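Local coordinates for protein proline dehydrogenase (Bradyrhizobium japonicum USDA 110, PDB 3HAZ) that probably oxidises proline to glutamate in two steps, using FAD in its proline dehydrogenase section and NAD in its aldehyde dehydrogenase section, at residues A[557-562]-A[679-684]; A[729-734]-A[755-760]. All coordinates share one frame; numbering follows the deposited sequence.

Interaction 1. Residues A[557-562]-A[679-684]. With NAD (nicotinamide-adenine-dinucleotide), chain D.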
loop_
_atom_site.group_PDB
_atom_site.type_symbol
_atom_site.label_atom_id
_atom_site.label_comp_id
_atom_site.label_asym_id
_atom_site.label_seq_id
_atom_site.Cartn_x
_atom_site.Cartn_y
_atom_site.Cartn_z
ATOM N N ALA A 557 49.673 -4.951 22.570
ATOM C CA ALA A 557 50.194 -3.739 21.949
ATOM C C ALA A 557 49.937 -3.768 20.447
ATOM O O ALA A 557 49.519 -2.771 19.862
ATOM C CB ALA A 557 51.687 -3.579 22.241
ATOM N N ALA A 558 50.178 -4.919 19.827
ATOM C CA ALA A 558 49.965 -5.073 18.394
ATOM C C ALA A 558 48.477 -4.954 18.029
ATOM O O ALA A 558 48.115 -4.296 17.050
ATOM C CB ALA A 558 50.535 -6.398 17.915
ATOM N N ALA A 559 47.621 -5.593 18.821
ATOM C CA ALA A 559 46.182 -5.474 18.627
ATOM C C ALA A 559 45.754 -4.022 18.789
ATOM O O ALA A 559 44.949 -3.516 18.015
ATOM C CB ALA A 559 45.429 -6.368 19.611
ATOM N N ARG A 560 46.308 -3.353 19.795
ATOM C CA ARG A 560 46.000 -1.946 20.054
ATOM C C ARG A 560 46.309 -1.051 18.853
ATOM O O ARG A 560 45.536 -0.150 18.521
ATOM C CB ARG A 560 46.760 -1.452 21.286
ATOM C CG ARG A 560 46.498 0.002 21.629
ATOM C CD ARG A 560 46.781 0.281 23.098
ATOM N NE ARG A 560 46.280 1.588 23.522
ATOM C CZ ARG A 560 47.055 2.624 23.825
ATOM N NH1 ARG A 560 46.511 3.776 24.201
ATOM N NH2 ARG A 560 48.374 2.509 23.761
ATOM N N ALA A 561 47.439 -1.303 18.201
ATOM C CA ALA A 561 47.816 -0.538 17.019
ATOM C C ALA A 561 46.873 -0.790 15.845
ATOM O O ALA A 561 46.631 0.100 15.025
ATOM C CB ALA A 561 49.253 -0.848 16.618
ATOM N N GLY A 562 46.341 -2.007 15.764
ATOM C CA GLY A 562 45.501 -2.379 14.642
ATOM C C GLY A 562 44.056 -1.940 14.801
ATOM O O GLY A 562 43.275 -2.003 13.852
ATOM N N SER A 679 39.544 -4.740 17.823
ATOM C CA SER A 679 40.580 -5.732 17.577
ATOM C C SER A 679 40.511 -6.740 18.721
ATOM O O SER A 679 39.915 -6.460 19.768
ATOM C CB SER A 679 41.966 -5.085 17.475
ATOM O OG SER A 679 42.299 -4.397 18.664
ATOM N N VAL A 680 41.093 -7.915 18.524
ATOM C CA VAL A 680 40.959 -8.974 19.510
ATOM C C VAL A 680 42.264 -9.712 19.800
ATOM O O VAL A 680 43.033 -10.032 18.890
ATOM C CB VAL A 680 39.889 -9.999 19.070
ATOM C CG1 VAL A 680 39.708 -11.075 20.126
ATOM C CG2 VAL A 680 38.569 -9.295 18.789
ATOM N N VAL A 681 42.513 -9.954 21.083
ATOM C CA VAL A 681 43.506 -10.931 21.500
ATOM C C VAL A 681 42.752 -12.098 22.128
ATOM O O VAL A 681 42.048 -11.930 23.128
ATOM C CB VAL A 681 44.528 -10.343 22.497
ATOM C CG1 VAL A 681 45.472 -11.433 22.992
ATOM C CG2 VAL A 681 45.319 -9.208 21.842
ATOM N N ALA A 682 42.882 -13.274 21.524
ATOM C CA ALA A 682 42.125 -14.448 21.947
ATOM C C ALA A 682 43.023 -15.483 22.612
ATOM O O ALA A 682 44.071 -15.844 22.071
ATOM C CB ALA A 682 41.416 -15.071 20.747
ATOM N N LYS A 683 42.615 -15.956 23.787
ATOM C CA LYS A 683 43.319 -17.055 24.444
ATOM C C LYS A 683 42.386 -18.242 24.626
ATOM O O LYS A 683 41.426 -18.174 25.397
ATOM C CB LYS A 683 43.901 -16.638 25.799
ATOM C CG LYS A 683 44.900 -17.658 26.351
ATOM C CD LYS A 683 44.857 -17.750 27.863
ATOM C CE LYS A 683 43.708 -18.621 28.337
ATOM N NZ LYS A 683 44.047 -20.078 28.363
ATOM N N PRO A 684 42.666 -19.336 23.907
ATOM C CA PRO A 684 41.820 -20.530 23.972
ATOM C C PRO A 684 42.146 -21.350 25.209
ATOM O O PRO A 684 43.190 -21.143 25.829
ATOM C CB PRO A 684 42.229 -21.307 22.724
ATOM C CG PRO A 684 43.672 -20.926 22.506
ATOM C CD PRO A 684 43.825 -19.512 23.012
HETATM P PA NAD D . 37.605 -22.442 33.248
HETATM O O1A NAD D . 37.085 -21.313 34.319
HETATM O O2A NAD D . 38.294 -23.527 33.965
HETATM O O5B NAD D . 38.659 -21.686 32.198
HETATM C C5B NAD D . 38.207 -21.344 30.895
HETATM C C4B NAD D . 39.138 -20.318 30.229
HETATM O O4B NAD D . 39.622 -19.240 31.117
HETATM C C3B NAD D . 40.494 -20.906 29.660
HETATM O O3B NAD D . 40.893 -20.603 28.358
HETATM C C2B NAD D . 41.438 -20.672 30.836
HETATM O O2B NAD D . 42.805 -20.996 30.717
HETATM C C1B NAD D . 41.042 -19.311 31.214
HETATM N N9A NAD D . 41.472 -18.984 32.582
HETATM C C8A NAD D . 41.690 -19.846 33.608
HETATM N N7A NAD D . 42.085 -19.081 34.745
HETATM C C5A NAD D . 42.098 -17.718 34.371
HETATM C C6A NAD D . 42.405 -16.560 35.077
HETATM N N6A NAD D . 42.798 -16.651 36.473
HETATM N N1A NAD D . 42.335 -15.350 34.465
HETATM C C2A NAD D . 41.959 -15.269 33.134
HETATM N N3A NAD D . 41.656 -16.407 32.437
HETATM C C4A NAD D . 41.727 -17.635 33.058
HETATM O O3 NAD D . 36.322 -23.030 32.339
HETATM P PN NAD D . 36.505 -24.449 31.473
HETATM O O1N NAD D . 37.111 -25.628 32.481
HETATM O O2N NAD D . 37.413 -24.229 30.345
HETATM O O5D NAD D . 35.026 -24.948 30.885
HETATM C C5D NAD D . 34.044 -25.448 31.782
HETATM C C4D NAD D . 33.143 -24.337 32.361
HETATM O O4D NAD D . 32.729 -23.256 31.419
HETATM C C3D NAD D . 31.806 -24.706 33.138
HETATM O O3D NAD D . 31.643 -24.283 34.470
HETATM C C2D NAD D . 30.759 -24.281 32.085
HETATM O O2D NAD D . 29.372 -24.379 32.347
HETATM C C1D NAD D . 31.345 -23.025 31.584
HETATM N N1N NAD D . 30.749 -22.730 30.274
HETATM C C2N NAD D . 29.619 -21.894 30.205
HETATM C C3N NAD D . 29.011 -21.611 28.908
HETATM C C7N NAD D . 27.782 -20.688 28.832
HETATM O O7N NAD D . 27.421 -20.292 27.782
HETATM N N7N NAD D . 27.163 -20.199 30.047
HETATM C C4N NAD D . 29.581 -22.208 27.675
HETATM C C5N NAD D . 30.705 -23.035 27.746
HETATM C C6N NAD D . 31.326 -23.322 29.058
#

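Interaction 2. Residues A[729-734]-A[755-760]. With NAD (nicotinamide-adenine-dinucleotide), chain D.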
loop_
_atom_site.group_PDB
_atom_site.type_symbol
_atom_site.label_atom_id
_atom_site.label_comp_id
_atom_site.label_asym_id
_atom_site.label_seq_id
_atom_site.Cartn_x
_atom_site.Cartn_y
_atom_site.Cartn_z
ATOM N N ALA A 729 40.135 -2.915 26.318
ATOM C CA ALA A 729 38.869 -2.187 26.346
ATOM C C ALA A 729 37.688 -3.042 26.816
ATOM O O ALA A 729 36.560 -2.560 26.930
ATOM C CB ALA A 729 38.570 -1.610 24.971
ATOM N N GLY A 730 37.943 -4.313 27.078
ATOM C CA GLY A 730 36.880 -5.194 27.519
ATOM C C GLY A 730 37.271 -6.650 27.436
ATOM O O GLY A 730 38.269 -7.009 26.796
ATOM N N VAL A 731 36.473 -7.486 28.095
ATOM C CA VAL A 731 36.732 -8.913 28.173
ATOM C C VAL A 731 35.453 -9.718 27.919
ATOM O O VAL A 731 34.414 -9.485 28.542
ATOM C CB VAL A 731 37.323 -9.293 29.543
ATOM C CG1 VAL A 731 37.425 -10.809 29.692
ATOM C CG2 VAL A 731 38.693 -8.631 29.736
ATOM N N VAL A 732 35.533 -10.649 26.977
ATOM C CA VAL A 732 34.448 -11.593 26.744
ATOM C C VAL A 732 34.946 -12.971 27.182
ATOM O O VAL A 732 35.930 -13.489 26.646
ATOM C CB VAL A 732 33.978 -11.578 25.268
ATOM C CG1 VAL A 732 35.146 -11.826 24.331
ATOM C CG2 VAL A 732 32.845 -12.592 25.029
ATOM N N PHE A 733 34.279 -13.539 28.184
ATOM C CA PHE A 733 34.739 -14.764 28.833
ATOM C C PHE A 733 33.663 -15.841 28.912
ATOM O O PHE A 733 32.503 -15.562 29.217
ATOM C CB PHE A 733 35.225 -14.435 30.246
ATOM C CG PHE A 733 35.491 -15.638 31.096
ATOM C CD1 PHE A 733 36.716 -16.280 31.046
ATOM C CD2 PHE A 733 34.519 -16.125 31.954
ATOM C CE1 PHE A 733 36.963 -17.390 31.829
ATOM C CE2 PHE A 733 34.761 -17.231 32.741
ATOM C CZ PHE A 733 35.988 -17.864 32.681
ATOM N N THR A 734 34.053 -17.077 28.639
ATOM C CA THR A 734 33.177 -18.205 28.915
ATOM C C THR A 734 33.971 -19.271 29.642
ATOM O O THR A 734 34.993 -19.746 29.143
ATOM C CB THR A 734 32.563 -18.796 27.639
ATOM O OG1 THR A 734 31.772 -17.800 26.986
ATOM C CG2 THR A 734 31.677 -19.969 27.991
ATOM N N VAL A 755 35.744 -1.193 32.226
ATOM C CA VAL A 755 35.437 -1.797 30.937
ATOM C C VAL A 755 34.378 -2.880 31.105
ATOM O O VAL A 755 34.146 -3.349 32.213
ATOM C CB VAL A 755 36.704 -2.375 30.263
ATOM C CG1 VAL A 755 37.745 -1.257 30.023
ATOM C CG2 VAL A 755 37.291 -3.507 31.098
ATOM N N PRO A 756 33.717 -3.264 30.006
ATOM C CA PRO A 756 32.668 -4.286 30.085
ATOM C C PRO A 756 33.242 -5.682 30.313
ATOM O O PRO A 756 34.276 -6.034 29.740
ATOM C CB PRO A 756 32.006 -4.224 28.700
ATOM C CG PRO A 756 32.489 -2.931 28.070
ATOM C CD PRO A 756 33.836 -2.685 28.657
ATOM N N LEU A 757 32.579 -6.466 31.153
ATOM C CA LEU A 757 32.882 -7.885 31.256
ATOM C C LEU A 757 31.642 -8.682 30.875
ATOM O O LEU A 757 30.602 -8.580 31.524
ATOM C CB LEU A 757 33.339 -8.264 32.672
ATOM C CG LEU A 757 33.439 -9.765 32.986
ATOM C CD1 LEU A 757 34.365 -10.471 32.009
ATOM C CD2 LEU A 757 33.911 -10.012 34.419
ATOM N N ILE A 758 31.751 -9.458 29.805
ATOM C CA ILE A 758 30.707 -10.408 29.446
ATOM C C ILE A 758 31.197 -11.768 29.888
ATOM O O ILE A 758 32.210 -12.258 29.384
ATOM C CB ILE A 758 30.464 -10.442 27.928
ATOM C CG1 ILE A 758 29.942 -9.092 27.442
ATOM C CG2 ILE A 758 29.488 -11.554 27.565
ATOM C CD1 ILE A 758 29.888 -8.980 25.933
ATOM N N ALA A 759 30.490 -12.368 30.843
ATOM C CA ALA A 759 30.935 -13.618 31.431
ATOM C C ALA A 759 29.799 -14.628 31.482
ATOM O O ALA A 759 28.780 -14.417 32.146
ATOM C CB ALA A 759 31.515 -13.382 32.827
ATOM N N GLU A 760 29.984 -15.726 30.764
ATOM C CA GLU A 760 28.998 -16.788 30.732
ATOM C C GLU A 760 29.608 -17.962 31.465
ATOM O O GLU A 760 30.687 -18.438 31.113
ATOM C CB GLU A 760 28.643 -17.140 29.286
ATOM C CG GLU A 760 28.309 -15.911 28.436
ATOM C CD GLU A 760 27.062 -15.170 28.919
ATOM O OE1 GLU A 760 25.945 -15.696 28.725
ATOM O OE2 GLU A 760 27.198 -14.061 29.485
HETATM P PA NAD D . 37.605 -22.442 33.248
HETATM O O1A NAD D . 37.085 -21.313 34.319
HETATM O O2A NAD D . 38.294 -23.527 33.965
HETATM O O5B NAD D . 38.659 -21.686 32.198
HETATM C C5B NAD D . 38.207 -21.344 30.895
HETATM C C4B NAD D . 39.138 -20.318 30.229
HETATM O O4B NAD D . 39.622 -19.240 31.117
HETATM C C3B NAD D . 40.494 -20.906 29.660
HETATM O O3B NAD D . 40.893 -20.603 28.358
HETATM C C2B NAD D . 41.438 -20.672 30.836
HETATM O O2B NAD D . 42.805 -20.996 30.717
HETATM C C1B NAD D . 41.042 -19.311 31.214
HETATM N N9A NAD D . 41.472 -18.984 32.582
HETATM C C8A NAD D . 41.690 -19.846 33.608
HETATM N N7A NAD D . 42.085 -19.081 34.745
HETATM C C5A NAD D . 42.098 -17.718 34.371
HETATM C C6A NAD D . 42.405 -16.560 35.077
HETATM N N6A NAD D . 42.798 -16.651 36.473
HETATM N N1A NAD D . 42.335 -15.350 34.465
HETATM C C2A NAD D . 41.959 -15.269 33.134
HETATM N N3A NAD D . 41.656 -16.407 32.437
HETATM C C4A NAD D . 41.727 -17.635 33.058
HETATM O O3 NAD D . 36.322 -23.030 32.339
HETATM P PN NAD D . 36.505 -24.449 31.473
HETATM O O1N NAD D . 37.111 -25.628 32.481
HETATM O O2N NAD D . 37.413 -24.229 30.345
HETATM O O5D NAD D . 35.026 -24.948 30.885
HETATM C C5D NAD D . 34.044 -25.448 31.782
HETATM C C4D NAD D . 33.143 -24.337 32.361
HETATM O O4D NAD D . 32.729 -23.256 31.419
HETATM C C3D NAD D . 31.806 -24.706 33.138
HETATM O O3D NAD D . 31.643 -24.283 34.470
HETATM C C2D NAD D . 30.759 -24.281 32.085
HETATM O O2D NAD D . 29.372 -24.379 32.347
HETATM C C1D NAD D . 31.345 -23.025 31.584
HETATM N N1N NAD D . 30.749 -22.730 30.274
HETATM C C2N NAD D . 29.619 -21.894 30.205
HETATM C C3N NAD D . 29.011 -21.611 28.908
HETATM C C7N NAD D . 27.782 -20.688 28.832
HETATM O O7N NAD D . 27.421 -20.292 27.782
HETATM N N7N NAD D . 27.163 -20.199 30.047
HETATM C C4N NAD D . 29.581 -22.208 27.675
HETATM C C5N NAD D . 30.705 -23.035 27.746
HETATM C C6N NAD D . 31.326 -23.322 29.058
#

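Interaction 1. Residues A[557-562]-A[679-684]
Ser679 turns its hydroxyl toward a helix carbonyl: OG donates to Ala559 O at 2.9 Å. The donor stands well above the carbonyl plane, 67° out of it, so it comes over the face of the peptide group. With chi1 at 60°, OG sits between the backbone N and the carbonyl carbon of its own residue, on the side facing the helix. Beside this bond the Ala559 methyl points toward the strand, and CB meets the CG2 branch of Val681 at 3.6 Å; Ser679 and Val681, two apart in the strand, thus receive the same helix residue with a polar and an apolar contact. The helix segment 557-562 runs nearly antiparallel to the strand at 162°, its axis 7.6 Å away. Ala559 also touches Val652 and Tyr710 of the flanking strands 641-656 and 709-711.

At the far end of the strand Lys683 reaches the coenzyme. Its chain, bent at chi2, chi3 and chi4, curls back so that NZ donates to Pro684 O at 2.9 Å and to NAD O2B at 2.8 Å. NZ also has a weak bond to NAD O3B and bonds to Gly714 O and, weakly, Asp715 O. A methionine here would probably leave the adenosine ribose hydroxyls and the Pro684 and Gly714 carbonyls without their shared donor. The chemistry divides along the strand: neutral packing with one hydroxyl bond at the helix, and at the ribose a buried lysine, presumably charged, whose ammonium the carbonyl and hydroxyl oxygens would stabilise without a carboxylate among the partners named.

Interaction 2. Residues A[729-734]-A[755-760]
Strands 730-734 and 757-760 are the two parallel strands of a beta-alpha-beta unit, paired from Val731 with Leu757 to Thr734 with Glu760. The ladder starts with Val731 N to Pro756 O at 3.1 Å, followed by Ile758 N to Val731 O at 2.9 Å. Phe733 N to Ile758 O, at 2.7 Å, and Glu760 N to Phe733 O, at 3.0 Å, continue it; all four are close to straight at the hydrogen. Before the ladder, Ala729 O presses on the Pro756 ring and Val755 CB. Gly730 has backbone angles at which a side chain would jam against the preceding carbonyl.

Val731, Phe733, Leu757 and Ala759 share the face covered by the crossover helix 737-749. Val731 and Leu757 lie side by side, pointing the same way, with CG1 and CD1 3.9 Å apart. As in the Rossmann-type coenzyme domains of aldehyde dehydrogenases, the strands lead to NAD at their C-terminal ends. The Phe733 ring, placed by a CG anti to the backbone N (chi1 170°), offers its edge to the coenzyme: CE1 is 3.3 Å from NAD O4B, and O1A lies in the ring plane farther along. Another part of the edge, at CD2, meets Ala759 CB.

On the opposite face Thr734 turns CG2 toward the nicotinamide ring, though the 3.1 Å from CG2 to NAD C4N is shorter than carbon packing allows and its exact value is doubtful; OG1 is hydrogen-bonded to Gln669 OE1. Glu760, predicted to be an active-site residue, sets CB against the carboxamide N7N and bends at chi2, leading its carboxylate away from the strand pair toward a weak bond with Gly965 N.

From the N terminus, helix 549-567 comes first; interaction 1 closes a long loop of 116 residues by bringing strand 679-683 back against it. That loop contains strand 641-656, which pairs with strand 679-683 and, farther along the chain, with strand 730-734. Interaction 2 then closes a short loop of 20 residues around helix 737-749. The two loops follow in series, neither nesting nor crossing; their centres lie about 14 Å apart and their nearest atoms about 6 Å, so they do not touch. Strand 641-656 ties them into one sheet, with interaction 1 fastening a helix to it and interaction 2 adding strand 757-760. Both meet one NAD: interaction 1 at the adenosine ribose hydroxyls, interaction 2 at that ribose's ring oxygen and the nicotinamide.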